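PDB 2Q5C: NtrC family transcriptional regulator from Clostridium acetobutylicum ATCC 824, which probably binds DNA and ATP to activate sigma54-dependent transcription, and is represented here by its N-terminal domain, of the propionate catabolism activator (PrpR_N) family. Local coordinates for residues Y88-F93 with I143-S148; A98-K103 with T132-K137; L17-K22 with E171-A176; T39-I44 with G59-Y64; F81-A86 with H104-K109. All blocks are in the same frame, centred on the assembly; numbering follows the deposited sequence. Where two conformers were deposited one is given.

Contact 1 (Y88-F93 with I143-S148)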
# COMPACT_ATOMS: atom_id res chain seq x y z
N TYR A 88 11.21 12.59 2.11
CA TYR A 88 12.60 12.92 1.87
C TYR A 88 12.94 12.86 0.38
O TYR A 88 13.59 13.77 -0.15
CB TYR A 88 13.47 11.96 2.70
CG TYR A 88 14.90 12.00 2.38
CD1 TYR A 88 15.68 13.07 2.78
CD2 TYR A 88 15.50 10.96 1.67
CE1 TYR A 88 17.04 13.13 2.47
CE2 TYR A 88 16.88 11.00 1.38
CZ TYR A 88 17.62 12.09 1.79
OH TYR A 88 18.95 12.17 1.49
N ASN A 89 12.51 11.82 -0.32
CA ASN A 89 12.78 11.70 -1.74
C ASN A 89 12.04 12.76 -2.55
O ASN A 89 12.59 13.31 -3.51
CB ASN A 89 12.33 10.34 -2.24
CG ASN A 89 13.27 9.23 -1.85
OD1 ASN A 89 14.48 9.43 -1.76
ND2 ASN A 89 12.73 8.03 -1.68
N ALA A 90 10.81 13.08 -2.14
CA ALA A 90 9.97 14.05 -2.87
C ALA A 90 10.53 15.46 -2.83
O ALA A 90 10.19 16.28 -3.69
CB ALA A 90 8.54 14.02 -2.34
N LYS A 91 11.39 15.73 -1.87
CA LYS A 91 11.96 17.08 -1.71
C LYS A 91 12.79 17.46 -2.91
O LYS A 91 13.05 18.66 -3.14
CB LYS A 91 12.83 17.15 -0.46
CG LYS A 91 12.06 17.29 0.81
CD LYS A 91 12.98 17.37 2.05
CE LYS A 91 13.86 18.65 2.03
NZ LYS A 91 14.84 18.60 3.17
N ARG A 92 13.20 16.49 -3.69
CA ARG A 92 13.97 16.88 -4.89
C ARG A 92 13.14 17.71 -5.84
O ARG A 92 13.70 18.43 -6.69
CB ARG A 92 14.54 15.68 -5.61
CG ARG A 92 13.54 14.84 -6.32
CD ARG A 92 14.26 13.58 -6.74
NE ARG A 92 13.52 12.70 -7.63
CZ ARG A 92 12.58 11.84 -7.24
NH1 ARG A 92 12.22 11.76 -5.95
NH2 ARG A 92 11.98 11.08 -8.15
N PHE A 93 11.81 17.57 -5.76
CA PHE A 93 10.92 18.31 -6.67
C PHE A 93 10.57 19.68 -6.17
O PHE A 93 10.14 20.53 -6.98
CB PHE A 93 9.62 17.54 -6.94
CG PHE A 93 9.82 16.18 -7.55
CD1 PHE A 93 10.37 16.03 -8.81
CD2 PHE A 93 9.40 15.04 -6.87
CE1 PHE A 93 10.52 14.77 -9.38
CE2 PHE A 93 9.54 13.77 -7.44
CZ PHE A 93 10.09 13.64 -8.69
N ILE A 143 -0.46 22.99 -5.45
CA ILE A 143 0.56 22.02 -5.04
C ILE A 143 0.90 21.15 -6.24
O ILE A 143 -0.00 20.74 -6.98
CB ILE A 143 0.04 21.19 -3.87
CG1 ILE A 143 -0.09 22.08 -2.63
CG2 ILE A 143 1.00 20.04 -3.53
CD1 ILE A 143 -0.86 21.45 -1.48
N LYS A 144 2.19 20.91 -6.45
CA LYS A 144 2.66 20.21 -7.63
C LYS A 144 3.25 18.82 -7.36
O LYS A 144 3.65 18.14 -8.29
CB LYS A 144 3.71 21.07 -8.35
CG LYS A 144 3.19 22.48 -8.65
CD LYS A 144 4.09 23.24 -9.57
CE LYS A 144 3.48 24.60 -9.91
NZ LYS A 144 3.08 25.34 -8.66
N ILE A 145 3.28 18.43 -6.07
CA ILE A 145 3.96 17.20 -5.66
C ILE A 145 3.02 16.44 -4.73
O ILE A 145 2.53 17.00 -3.77
CB ILE A 145 5.25 17.52 -4.90
CG1 ILE A 145 6.17 18.47 -5.69
CG2 ILE A 145 6.02 16.22 -4.56
CD1 ILE A 145 7.21 19.16 -4.85
N VAL A 146 2.81 15.17 -5.04
CA VAL A 146 1.93 14.31 -4.23
C VAL A 146 2.71 13.09 -3.71
O VAL A 146 3.38 12.41 -4.50
CB VAL A 146 0.75 13.80 -5.08
CG1 VAL A 146 -0.06 12.75 -4.32
CG2 VAL A 146 -0.14 14.95 -5.48
N VAL A 147 2.60 12.84 -2.41
CA VAL A 147 3.24 11.66 -1.74
C VAL A 147 2.09 10.80 -1.25
O VAL A 147 1.27 11.26 -0.46
CB VAL A 147 4.08 12.12 -0.57
CG1 VAL A 147 4.71 10.91 0.16
CG2 VAL A 147 5.17 13.03 -1.04
N SER A 148 2.01 9.57 -1.74
CA SER A 148 0.90 8.70 -1.38
C SER A 148 1.19 7.30 -1.85
O SER A 148 2.29 6.98 -2.32
CB SER A 148 -0.40 9.20 -2.04
OG SER A 148 -1.58 8.63 -1.45

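Contact 2 (A98-K103 with T132-K137)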
# COMPACT_ATOMS: atom_id res chain seq x y z
N ALA A 98 1.69 17.59 -1.12
CA ALA A 98 0.44 17.03 -0.60
C ALA A 98 0.73 15.62 -0.14
O ALA A 98 1.30 14.84 -0.91
CB ALA A 98 -0.64 16.98 -1.68
N LEU A 99 0.36 15.31 1.09
CA LEU A 99 0.49 13.93 1.59
C LEU A 99 -0.92 13.38 1.66
O LEU A 99 -1.77 13.92 2.38
CB LEU A 99 1.11 13.98 2.97
CG LEU A 99 1.29 12.63 3.69
CD1 LEU A 99 2.22 11.72 2.91
CD2 LEU A 99 1.85 12.95 5.05
N ILE A 100 -1.17 12.31 0.90
CA ILE A 100 -2.52 11.77 0.80
C ILE A 100 -2.56 10.42 1.49
O ILE A 100 -1.80 9.51 1.14
CB ILE A 100 -3.00 11.68 -0.67
CG1 ILE A 100 -3.03 13.10 -1.29
CG2 ILE A 100 -4.39 11.00 -0.75
CD1 ILE A 100 -3.49 13.19 -2.71
N ALA A 101 -3.42 10.30 2.49
CA ALA A 101 -3.51 9.04 3.23
C ALA A 101 -4.91 8.48 3.19
O ALA A 101 -5.89 9.22 3.06
CB ALA A 101 -3.09 9.25 4.66
N TYR A 102 -5.01 7.16 3.32
CA TYR A 102 -6.28 6.46 3.41
C TYR A 102 -6.82 6.51 4.82
O TYR A 102 -6.18 5.99 5.74
CB TYR A 102 -6.09 4.99 3.02
CG TYR A 102 -7.38 4.18 2.93
CD1 TYR A 102 -8.36 4.53 2.03
CD2 TYR A 102 -7.57 3.03 3.72
CE1 TYR A 102 -9.53 3.80 1.89
CE2 TYR A 102 -8.77 2.29 3.60
CZ TYR A 102 -9.72 2.69 2.68
OH TYR A 102 -10.92 2.00 2.46
N LYS A 103 -8.00 7.12 4.98
CA LYS A 103 -8.76 7.22 6.25
C LYS A 103 -8.11 8.02 7.38
O LYS A 103 -8.75 8.93 7.93
CB LYS A 103 -9.27 5.84 6.72
CG LYS A 103 -10.27 5.25 5.76
CD LYS A 103 -10.92 3.95 6.24
CE LYS A 103 -11.95 3.47 5.24
NZ LYS A 103 -12.61 2.15 5.59
N THR A 132 -9.72 10.68 -8.01
CA THR A 132 -9.57 11.64 -9.11
C THR A 132 -9.94 13.04 -8.62
O THR A 132 -9.24 14.01 -8.94
CB THR A 132 -10.40 11.27 -10.33
OG1 THR A 132 -11.76 11.08 -9.93
CG2 THR A 132 -9.87 9.97 -10.95
N THR A 133 -10.99 13.14 -7.82
CA THR A 133 -11.43 14.45 -7.30
C THR A 133 -10.40 15.03 -6.34
O THR A 133 -10.11 16.23 -6.35
CB THR A 133 -12.79 14.32 -6.57
OG1 THR A 133 -13.75 13.82 -7.50
CG2 THR A 133 -13.27 15.66 -6.00
N LEU A 134 -9.85 14.19 -5.48
CA LEU A 134 -8.85 14.62 -4.56
C LEU A 134 -7.60 15.16 -5.24
O LEU A 134 -7.03 16.16 -4.78
CB LEU A 134 -8.51 13.46 -3.63
CG LEU A 134 -7.78 13.89 -2.38
CD1 LEU A 134 -8.61 14.94 -1.61
CD2 LEU A 134 -7.54 12.65 -1.51
N ILE A 135 -7.17 14.52 -6.32
CA ILE A 135 -6.03 15.00 -7.13
C ILE A 135 -6.35 16.37 -7.73
O ILE A 135 -5.54 17.29 -7.67
CB ILE A 135 -5.56 13.95 -8.18
CG1 ILE A 135 -4.93 12.73 -7.44
CG2 ILE A 135 -4.57 14.54 -9.20
CD1 ILE A 135 -3.75 13.10 -6.51
N SER A 136 -7.57 16.53 -8.25
CA SER A 136 -7.99 17.86 -8.70
C SER A 136 -7.94 18.89 -7.60
O SER A 136 -7.51 20.03 -7.83
CB SER A 136 -9.41 17.81 -9.27
OG SER A 136 -9.39 17.12 -10.51
N LYS A 137 -8.35 18.52 -6.40
CA LYS A 137 -8.27 19.43 -5.27
C LYS A 137 -6.83 19.87 -5.04
O LYS A 137 -6.56 21.03 -4.80
CB LYS A 137 -8.87 18.82 -4.00
CG LYS A 137 -9.09 19.84 -2.94
CD LYS A 137 -9.74 19.23 -1.71
CE LYS A 137 -10.03 20.29 -0.71
NZ LYS A 137 -10.71 19.71 0.49

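Contact 3 (L17-K22 with E171-A176). With SO4 (sulfate ion), chain G.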
# COMPACT_ATOMS: atom_id res chain seq x y z
N LEU A 17 6.81 -7.56 -4.93
CA LEU A 17 6.40 -8.69 -5.76
C LEU A 17 7.58 -9.58 -6.11
O LEU A 17 7.43 -10.79 -6.13
CB LEU A 17 5.68 -8.23 -7.04
CG LEU A 17 4.33 -7.51 -6.79
CD1 LEU A 17 3.87 -6.72 -8.02
CD2 LEU A 17 3.25 -8.51 -6.36
N ASN A 18 8.75 -9.00 -6.35
CA ASN A 18 9.91 -9.84 -6.65
C ASN A 18 10.55 -10.48 -5.42
O ASN A 18 11.16 -11.55 -5.51
CB ASN A 18 10.96 -9.05 -7.43
CG ASN A 18 10.46 -8.57 -8.78
OD1 ASN A 18 10.71 -7.43 -9.17
ND2 ASN A 18 9.75 -9.44 -9.50
N LEU A 19 10.42 -9.84 -4.26
CA LEU A 19 10.93 -10.42 -3.03
C LEU A 19 10.09 -11.62 -2.54
O LEU A 19 10.61 -12.59 -1.98
CB LEU A 19 10.97 -9.34 -1.95
CG LEU A 19 11.37 -9.76 -0.54
CD1 LEU A 19 12.80 -10.37 -0.51
CD2 LEU A 19 11.29 -8.56 0.38
N PHE A 20 8.77 -11.53 -2.75
CA PHE A 20 7.87 -12.48 -2.11
C PHE A 20 8.19 -13.96 -2.43
O PHE A 20 8.22 -14.79 -1.52
CB PHE A 20 6.44 -12.08 -2.49
CG PHE A 20 5.33 -12.86 -1.81
CD1 PHE A 20 5.11 -12.71 -0.44
CD2 PHE A 20 4.46 -13.68 -2.53
CE1 PHE A 20 4.06 -13.40 0.19
CE2 PHE A 20 3.40 -14.36 -1.89
CZ PHE A 20 3.22 -14.20 -0.55
N PRO A 21 8.44 -14.32 -3.71
CA PRO A 21 8.79 -15.72 -3.96
C PRO A 21 10.09 -16.18 -3.31
O PRO A 21 10.25 -17.37 -3.06
CB PRO A 21 8.93 -15.81 -5.49
CG PRO A 21 8.40 -14.57 -6.02
CD PRO A 21 8.30 -13.54 -4.96
N LYS A 22 11.01 -15.24 -3.05
CA LYS A 22 12.24 -15.59 -2.35
C LYS A 22 11.95 -15.92 -0.91
O LYS A 22 12.49 -16.90 -0.37
CB LYS A 22 13.28 -14.47 -2.43
CG LYS A 22 13.62 -14.11 -3.86
CD LYS A 22 14.51 -12.87 -3.89
CE LYS A 22 14.65 -12.34 -5.30
NZ LYS A 22 15.52 -11.14 -5.32
N GLU A 171 11.29 -5.92 5.92
CA GLU A 171 10.88 -6.29 7.26
C GLU A 171 9.36 -6.31 7.37
O GLU A 171 8.78 -7.22 7.98
CB GLU A 171 11.53 -5.37 8.29
CG GLU A 171 11.24 -5.74 9.73
CD GLU A 171 11.78 -7.11 10.17
OE1 GLU A 171 12.71 -7.68 9.52
OE2 GLU A 171 11.26 -7.61 11.20
N SER A 172 8.69 -5.33 6.77
CA SER A 172 7.23 -5.28 6.77
C SER A 172 6.62 -6.53 6.10
O SER A 172 5.62 -7.11 6.57
CB SER A 172 6.76 -4.00 6.05
OG SER A 172 7.05 -2.84 6.84
N LEU A 173 7.22 -6.96 5.00
CA LEU A 173 6.70 -8.13 4.30
C LEU A 173 6.97 -9.40 5.09
O LEU A 173 6.08 -10.25 5.17
CB LEU A 173 7.29 -8.22 2.89
CG LEU A 173 6.77 -9.38 2.03
CD1 LEU A 173 5.23 -9.35 1.92
CD2 LEU A 173 7.40 -9.31 0.64
N ARG A 174 8.14 -9.52 5.71
CA ARG A 174 8.39 -10.68 6.60
C ARG A 174 7.40 -10.76 7.74
O ARG A 174 6.91 -11.86 8.06
CB ARG A 174 9.82 -10.64 7.15
CG ARG A 174 10.88 -10.93 6.09
CD ARG A 174 12.27 -10.88 6.74
NE ARG A 174 13.27 -11.29 5.77
CZ ARG A 174 13.63 -12.56 5.57
NH1 ARG A 174 13.07 -13.54 6.28
NH2 ARG A 174 14.55 -12.84 4.66
N ARG A 175 7.09 -9.61 8.34
CA ARG A 175 6.12 -9.59 9.44
C ARG A 175 4.75 -10.02 8.97
O ARG A 175 4.03 -10.74 9.68
CB ARG A 175 6.03 -8.21 10.10
CG ARG A 175 7.31 -7.78 10.82
CD ARG A 175 7.05 -6.55 11.68
NE ARG A 175 6.98 -5.31 10.90
CZ ARG A 175 7.97 -4.42 10.80
NH1 ARG A 175 9.12 -4.63 11.45
NH2 ARG A 175 7.80 -3.31 10.08
N ALA A 176 4.35 -9.58 7.78
CA ALA A 176 3.03 -9.96 7.25
C ALA A 176 2.96 -11.45 6.96
O ALA A 176 1.93 -12.10 7.18
CB ALA A 176 2.69 -9.13 6.00
S SO4 G . 11.72 -13.44 9.71
O1 SO4 G . 11.07 -12.34 10.43
O2 SO4 G . 11.11 -13.63 8.40
O3 SO4 G . 13.14 -13.10 9.57
O4 SO4 G . 11.58 -14.68 10.47

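Contact 4 (T39-I44 with G59-Y64). With SO4 (sulfate ion), chain E.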
# COMPACT_ATOMS: atom_id res chain seq x y z
N THR A 39 -10.46 -1.87 -5.93
CA THR A 39 -11.56 -2.76 -6.36
C THR A 39 -11.07 -3.88 -7.27
O THR A 39 -11.47 -5.05 -7.10
CB THR A 39 -12.70 -1.95 -7.02
OG1 THR A 39 -13.20 -1.03 -6.06
CG2 THR A 39 -13.83 -2.88 -7.50
N ARG A 40 -10.19 -3.59 -8.21
CA ARG A 40 -9.68 -4.64 -9.09
C ARG A 40 -8.94 -5.73 -8.29
O ARG A 40 -9.09 -6.92 -8.58
CB ARG A 40 -8.76 -4.02 -10.13
CG ARG A 40 -8.14 -5.02 -11.03
CD ARG A 40 -7.63 -4.38 -12.30
NE ARG A 40 -6.95 -5.39 -13.11
CZ ARG A 40 -5.68 -5.73 -12.96
NH1 ARG A 40 -4.94 -5.12 -12.03
NH2 ARG A 40 -5.14 -6.66 -13.73
N ALA A 41 -8.16 -5.33 -7.27
CA ALA A 41 -7.52 -6.29 -6.38
C ALA A 41 -8.52 -7.15 -5.64
O ALA A 41 -8.28 -8.34 -5.49
CB ALA A 41 -6.59 -5.58 -5.38
N SER A 42 -9.66 -6.56 -5.24
CA SER A 42 -10.67 -7.35 -4.52
C SER A 42 -11.31 -8.39 -5.45
O SER A 42 -11.60 -9.50 -5.01
CB SER A 42 -11.71 -6.42 -3.88
OG SER A 42 -12.60 -5.88 -4.82
N LYS A 43 -11.48 -8.08 -6.73
CA LYS A 43 -12.00 -9.07 -7.69
C LYS A 43 -11.03 -10.24 -7.88
O LYS A 43 -11.40 -11.41 -7.90
CB LYS A 43 -12.33 -8.41 -9.03
CG LYS A 43 -12.85 -9.43 -10.06
CD LYS A 43 -13.31 -8.74 -11.32
CE LYS A 43 -13.84 -9.77 -12.34
NZ LYS A 43 -14.47 -9.05 -13.53
N ILE A 44 -9.74 -9.92 -7.99
CA ILE A 44 -8.72 -10.97 -8.12
C ILE A 44 -8.66 -11.81 -6.83
O ILE A 44 -8.60 -13.05 -6.90
CB ILE A 44 -7.36 -10.33 -8.45
CG1 ILE A 44 -7.37 -9.77 -9.87
CG2 ILE A 44 -6.22 -11.35 -8.28
CD1 ILE A 44 -6.25 -8.74 -10.11
N GLY A 59 -2.33 -1.41 2.88
CA GLY A 59 -3.09 -0.17 2.89
C GLY A 59 -4.54 -0.28 2.46
O GLY A 59 -5.25 -1.22 2.87
N ALA A 60 -5.01 0.64 1.63
CA ALA A 60 -6.40 0.68 1.22
C ALA A 60 -6.82 -0.63 0.53
O ALA A 60 -7.96 -1.12 0.73
CB ALA A 60 -6.66 1.86 0.32
N THR A 61 -5.93 -1.18 -0.28
CA THR A 61 -6.24 -2.44 -0.96
C THR A 61 -6.63 -3.52 0.03
O THR A 61 -7.57 -4.29 -0.21
CB THR A 61 -5.06 -2.86 -1.83
OG1 THR A 61 -4.95 -1.92 -2.90
CG2 THR A 61 -5.29 -4.25 -2.45
N SER A 62 -5.95 -3.57 1.18
CA SER A 62 -6.23 -4.60 2.17
C SER A 62 -7.65 -4.46 2.73
O SER A 62 -8.28 -5.48 3.06
CB SER A 62 -5.14 -4.63 3.25
OG SER A 62 -5.22 -3.52 4.11
N ASP A 63 -8.15 -3.23 2.83
CA ASP A 63 -9.51 -2.98 3.28
C ASP A 63 -10.52 -3.50 2.25
O ASP A 63 -11.51 -4.16 2.61
CB ASP A 63 -9.68 -1.48 3.50
CG ASP A 63 -10.95 -1.12 4.23
OD1 ASP A 63 -11.39 -1.90 5.10
OD2 ASP A 63 -11.49 -0.04 3.93
N TYR A 64 -10.28 -3.24 0.98
CA TYR A 64 -11.14 -3.75 -0.10
C TYR A 64 -11.16 -5.28 -0.11
O TYR A 64 -12.21 -5.90 -0.30
CB TYR A 64 -10.68 -3.19 -1.45
CG TYR A 64 -11.22 -1.80 -1.72
CD1 TYR A 64 -10.61 -0.68 -1.18
CD2 TYR A 64 -12.37 -1.63 -2.48
CE1 TYR A 64 -11.16 0.61 -1.39
CE2 TYR A 64 -12.91 -0.37 -2.72
CZ TYR A 64 -12.27 0.73 -2.17
OH TYR A 64 -12.85 1.96 -2.39
S SO4 E . -15.77 2.48 -4.12
O1 SO4 E . -17.11 3.04 -3.98
O2 SO4 E . -15.70 1.47 -5.18
O3 SO4 E . -14.89 3.59 -4.46
O4 SO4 E . -15.40 1.85 -2.85

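Contact 5 (F81-A86 with H104-K109)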
# COMPACT_ATOMS: atom_id res chain seq x y z
N PHE A 81 8.23 5.45 9.08
CA PHE A 81 9.52 5.60 8.39
C PHE A 81 9.35 5.44 6.86
O PHE A 81 10.04 6.13 6.08
CB PHE A 81 10.53 4.57 8.91
CG PHE A 81 11.94 4.83 8.47
CD1 PHE A 81 12.62 5.93 8.94
CD2 PHE A 81 12.59 3.94 7.64
CE1 PHE A 81 13.94 6.18 8.54
CE2 PHE A 81 13.92 4.17 7.25
CZ PHE A 81 14.58 5.29 7.71
N ASP A 82 8.45 4.57 6.42
CA ASP A 82 8.13 4.47 4.99
C ASP A 82 7.69 5.85 4.48
O ASP A 82 8.08 6.30 3.38
CB ASP A 82 6.94 3.52 4.73
CG ASP A 82 7.23 2.04 4.99
OD1 ASP A 82 8.37 1.60 4.79
OD2 ASP A 82 6.22 1.35 5.35
N THR A 83 6.84 6.52 5.26
CA THR A 83 6.34 7.86 4.86
C THR A 83 7.49 8.88 4.83
O THR A 83 7.60 9.65 3.88
CB THR A 83 5.24 8.29 5.81
OG1 THR A 83 4.16 7.35 5.70
CG2 THR A 83 4.68 9.65 5.37
N MET A 84 8.33 8.88 5.85
CA MET A 84 9.44 9.82 5.87
C MET A 84 10.34 9.60 4.69
O MET A 84 10.74 10.57 4.05
CB MET A 84 10.20 9.71 7.18
CG MET A 84 9.36 10.01 8.40
SD MET A 84 8.58 11.65 8.37
CE MET A 84 9.96 12.71 8.84
N ARG A 85 10.68 8.34 4.38
CA ARG A 85 11.54 8.06 3.20
C ARG A 85 10.94 8.70 1.94
O ARG A 85 11.67 9.31 1.13
CB ARG A 85 11.63 6.56 2.93
CG ARG A 85 12.54 5.76 3.83
CD ARG A 85 12.34 4.29 3.53
NE ARG A 85 13.49 3.48 3.95
CZ ARG A 85 13.48 2.15 4.05
NH1 ARG A 85 12.41 1.47 3.76
NH2 ARG A 85 14.59 1.52 4.46
N ALA A 86 9.63 8.60 1.77
CA ALA A 86 8.99 9.14 0.58
C ALA A 86 9.03 10.66 0.58
O ALA A 86 9.32 11.25 -0.47
CB ALA A 86 7.57 8.64 0.44
N HIS A 104 -6.86 7.70 7.71
CA HIS A 104 -6.19 8.28 8.87
C HIS A 104 -4.72 8.57 8.56
O HIS A 104 -4.07 7.86 7.79
CB HIS A 104 -6.30 7.33 10.09
CG HIS A 104 -7.71 6.98 10.48
ND1 HIS A 104 -8.60 7.92 10.96
CD2 HIS A 104 -8.37 5.80 10.47
CE1 HIS A 104 -9.76 7.32 11.23
NE2 HIS A 104 -9.64 6.04 10.94
N SER A 105 -4.18 9.61 9.20
CA SER A 105 -2.75 9.90 9.14
C SER A 105 -1.92 8.74 9.68
O SER A 105 -2.32 8.08 10.64
CB SER A 105 -2.43 11.13 9.99
OG SER A 105 -3.31 12.20 9.67
N ILE A 106 -0.77 8.51 9.05
CA ILE A 106 0.21 7.54 9.56
C ILE A 106 1.24 8.25 10.47
O ILE A 106 1.59 7.77 11.56
CB ILE A 106 0.93 6.80 8.40
CG1 ILE A 106 -0.04 5.89 7.65
CG2 ILE A 106 2.08 5.97 8.91
CD1 ILE A 106 -0.65 6.51 6.39
N VAL A 107 1.74 9.37 9.98
CA VAL A 107 2.69 10.17 10.72
C VAL A 107 2.02 11.54 10.93
O VAL A 107 1.22 11.98 10.10
CB VAL A 107 4.07 10.26 9.97
CG1 VAL A 107 3.88 10.78 8.59
CG2 VAL A 107 5.08 11.07 10.76
N ASP A 108 2.32 12.20 12.05
CA ASP A 108 1.84 13.56 12.24
C ASP A 108 2.50 14.50 11.21
O ASP A 108 3.74 14.56 11.13
CB ASP A 108 2.12 13.97 13.69
CG ASP A 108 1.60 15.33 14.02
OD1 ASP A 108 2.18 16.32 13.53
OD2 ASP A 108 0.61 15.42 14.78
N LYS A 109 1.65 15.17 10.44
CA LYS A 109 2.07 16.05 9.35
C LYS A 109 3.03 17.11 9.85
O LYS A 109 4.09 17.35 9.25
CB LYS A 109 0.84 16.68 8.69
CG LYS A 109 1.09 17.97 7.95
CD LYS A 109 -0.23 18.61 7.60
CE LYS A 109 -0.32 20.01 8.16
NZ LYS A 109 0.89 20.83 7.89

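Contact 1 (Y88-F93 with I143-S148)
Ile145 meets Ala90 and Phe93 of 88-93 with two branches. Its CD1 presses on Phe93 CB at 3.6 Å, while its CG2 lies 4.0 Å from Ala90 CB. The split follows from chi1 of -54°, which sets CG1 beside the backbone N and CG2 beside the carbonyl carbon. Phe93 packs mainly through CB, with Ile145 CG2 oblique to its ring; the ring itself stacks with Tyr162 and takes Arg92 CG over the centre of one face. Arg92 then turns back on its own turn. Its NH1 donates to Asn89 O at 2.9 Å, from above the carbonyl plane, whereas Arg92 N reaches that oxygen from the other face; Glu164 forms a salt bridge with the same NH1. Next comes Val146, which points away from 88-93 to Val152 and Ala156 of helix 150-158. Strand 145-148 runs between strands 96-102 and 162-165 in a parallel alpha/beta sheet with helices on both faces, in a Rossmann-like layering. Val147 faces helix 80-90 again, and its CG2 touches Ala90 CB at 3.7 Å. At Ser148 the chain turns its polar side chain to the neighbouring strand, where OG hydrogen-bonds Ile100 O.

Contact 2 (A98-K103 with T132-K137)
Ile100 of strand 96-102 packs under Leu134 and Ile135 of helix 131-140, the helix of a beta-alpha-beta crossover. That connection leaves strand 119-125 on one side of strand 96-102 and returns as strand 145-148 on the other, so its helix passes over the strand between them. Ile100 serves the two helix residues with different arms. CG2 meets Leu134 CD2 at 3.6 Å, the two side chains set end against end. The longer arm ends in CD1, which lies 3.8 Å from Ile135 CD1, and here the chains cross at about a right angle. With chi1 at -61° and chi2 at -179°, the CG1 arm stands fully extended on the side of the backbone N, which carries CD1 to Ile135 and leaves CG2 for Leu134. The CA atoms of Ile100 and Leu134 are 8.8 Å apart, a gap bridged by side chains alone. Phe125 and Val152 also touch Ile100, and Val152 packs on Ile135 as well. The backbone of Ile100 bonds to Val147 within the sheet, and Gln159 ties the helix separately through Ser136 OG and Thr132 O. Every atom that meets across this contact is a methyl carbon, so no donor or acceptor fixes a direction, and between these segments it is the fit of branched side chains that sets the helix's position.

Contact 3 (L17-K22 with E171-A176)
Arg174 NH1 is gripped twice: it donates to sulfate O2 at 2.9 Å with an N-H...O angle of 158°, and it forms a salt bridge with Glu26 OE2. The sulfate oxygen lies in the guanidinium plane, at its edge. NE of the same arginine pairs with Glu170, and Lys27 NZ is a second ligand of the sulfate, an ion probably taken from the crystallisation liquor. Below this polar rim the helices meet through Leu173, which points at helix 14-27. Its CD2 lies 4.0 Å from Leu19 CD2, the two leucines passing alongside and pointing opposite ways. Its CD1 sits 4.1 Å from Phe20 CD1, approaching the ring obliquely, with the side chains roughly at right angles. Chi1 of -174° swings the Phe20 ring to the carbonyl side, where Ile7, Leu9 and Thr33 of the sheet also touch it. Ile76 of strand 73-76 packs on Leu173. Helices 14-27 and 170-187 thus pack side by side against one face of the first parallel sheet, as in a layered alpha/beta fold.

Contact 4 (T39-I44 with G59-Y64)
Where the two halves of the domain face each other, Tyr64 stands at a site that holds a sulfate, probably a crystallisation ion. Tyr64 OH donates to sulfate O4 at 2.6 Å and is also bonded by Glu128 N, so two partners fix the end of the ring; Asp129 N bonds the sulfate too, with Thr39 merely nearby. Thr39 OG1 approaches Tyr64 CE2 obliquely at 3.4 Å; its polar partner is Glu128 OE1. Ala60 O lies in the ring plane, at the edge. Further along, Ala41 CB and Thr61 CG2 are 3.5 Å apart, a close methyl-methyl approach. Thr61 OG1 instead takes the N of Leu38. Ser42 CB lies 3.7 Å from Tyr64 O. The Ser42 chi1 of 75° folds OG back onto Thr39 O at 2.7 Å, an oxygen that Lys43 N also uses. The axes of segments 39-44 and 59-64 approach to 8.4 Å, at a signed angle of -47°, consistent with the small Ala41 and Ser42 between them. Helices 38-48 and 59-66 lie side by side in the first half, and the latter reaches across to strand 96-102, where Tyr102 packs on Ala60 and Tyr64.

Contact 5 (F81-A86 with H104-K109)
On the outer side of helix 80-90 two flat groups lie together: Phe81 CD2 sits 3.8 Å above one face of the Arg85 guanidinium, offset toward its rim, and Arg85 NH2 lies at the Phe81 ring edge, in the ring plane. The opposite side of this helix packs on the loop from strand 96-102 to helix 109-116, a beta-alpha connection of the second parallel alpha/beta sheet. Thr83 carries the packing. Its OG1 hydrogen-bonds Thr79 O, one turn back, and lies 4.1 Å from Ile106 CG2. Leu99 of the strand and Ile166 close in on the same threonine, and Ile106 also lies on Ala101. Asp108 is the N-cap of helix 109-116; its OD1 bonds Glu111 N. In the conformer modelled here, Met84 curls round so that SD comes 4.3 Å from Val107 CG2. Val107 holds CG1 between its backbone N and carbonyl carbon, chi1 56°, and this methyl crosses to Thr83 CG2 at 3.5 Å.

Contacts 1, 2 and 5 belong to the second sheet, contacts 3 and 4 to the first. Contacts 1 and 5 share helix 80-90 and join where Val147 CG1 meets Ala86 CB; contact 2 lies on the other face of the sheet, tied to contact 1 by bonds between strands 96-102 and 145-148. Contacts 1, 2 and 3 are buried and mostly aliphatic, whereas contacts 4 and 5 are partly buried and mix hydroxyls with methyls. A sulfate sits on Arg174 beside contact 3, and another marks the meeting of the halves at contact 4. Asp63, in the conformer modelled, takes Tyr102 OH and Lys103 NZ and so joins contacts 4 and 2.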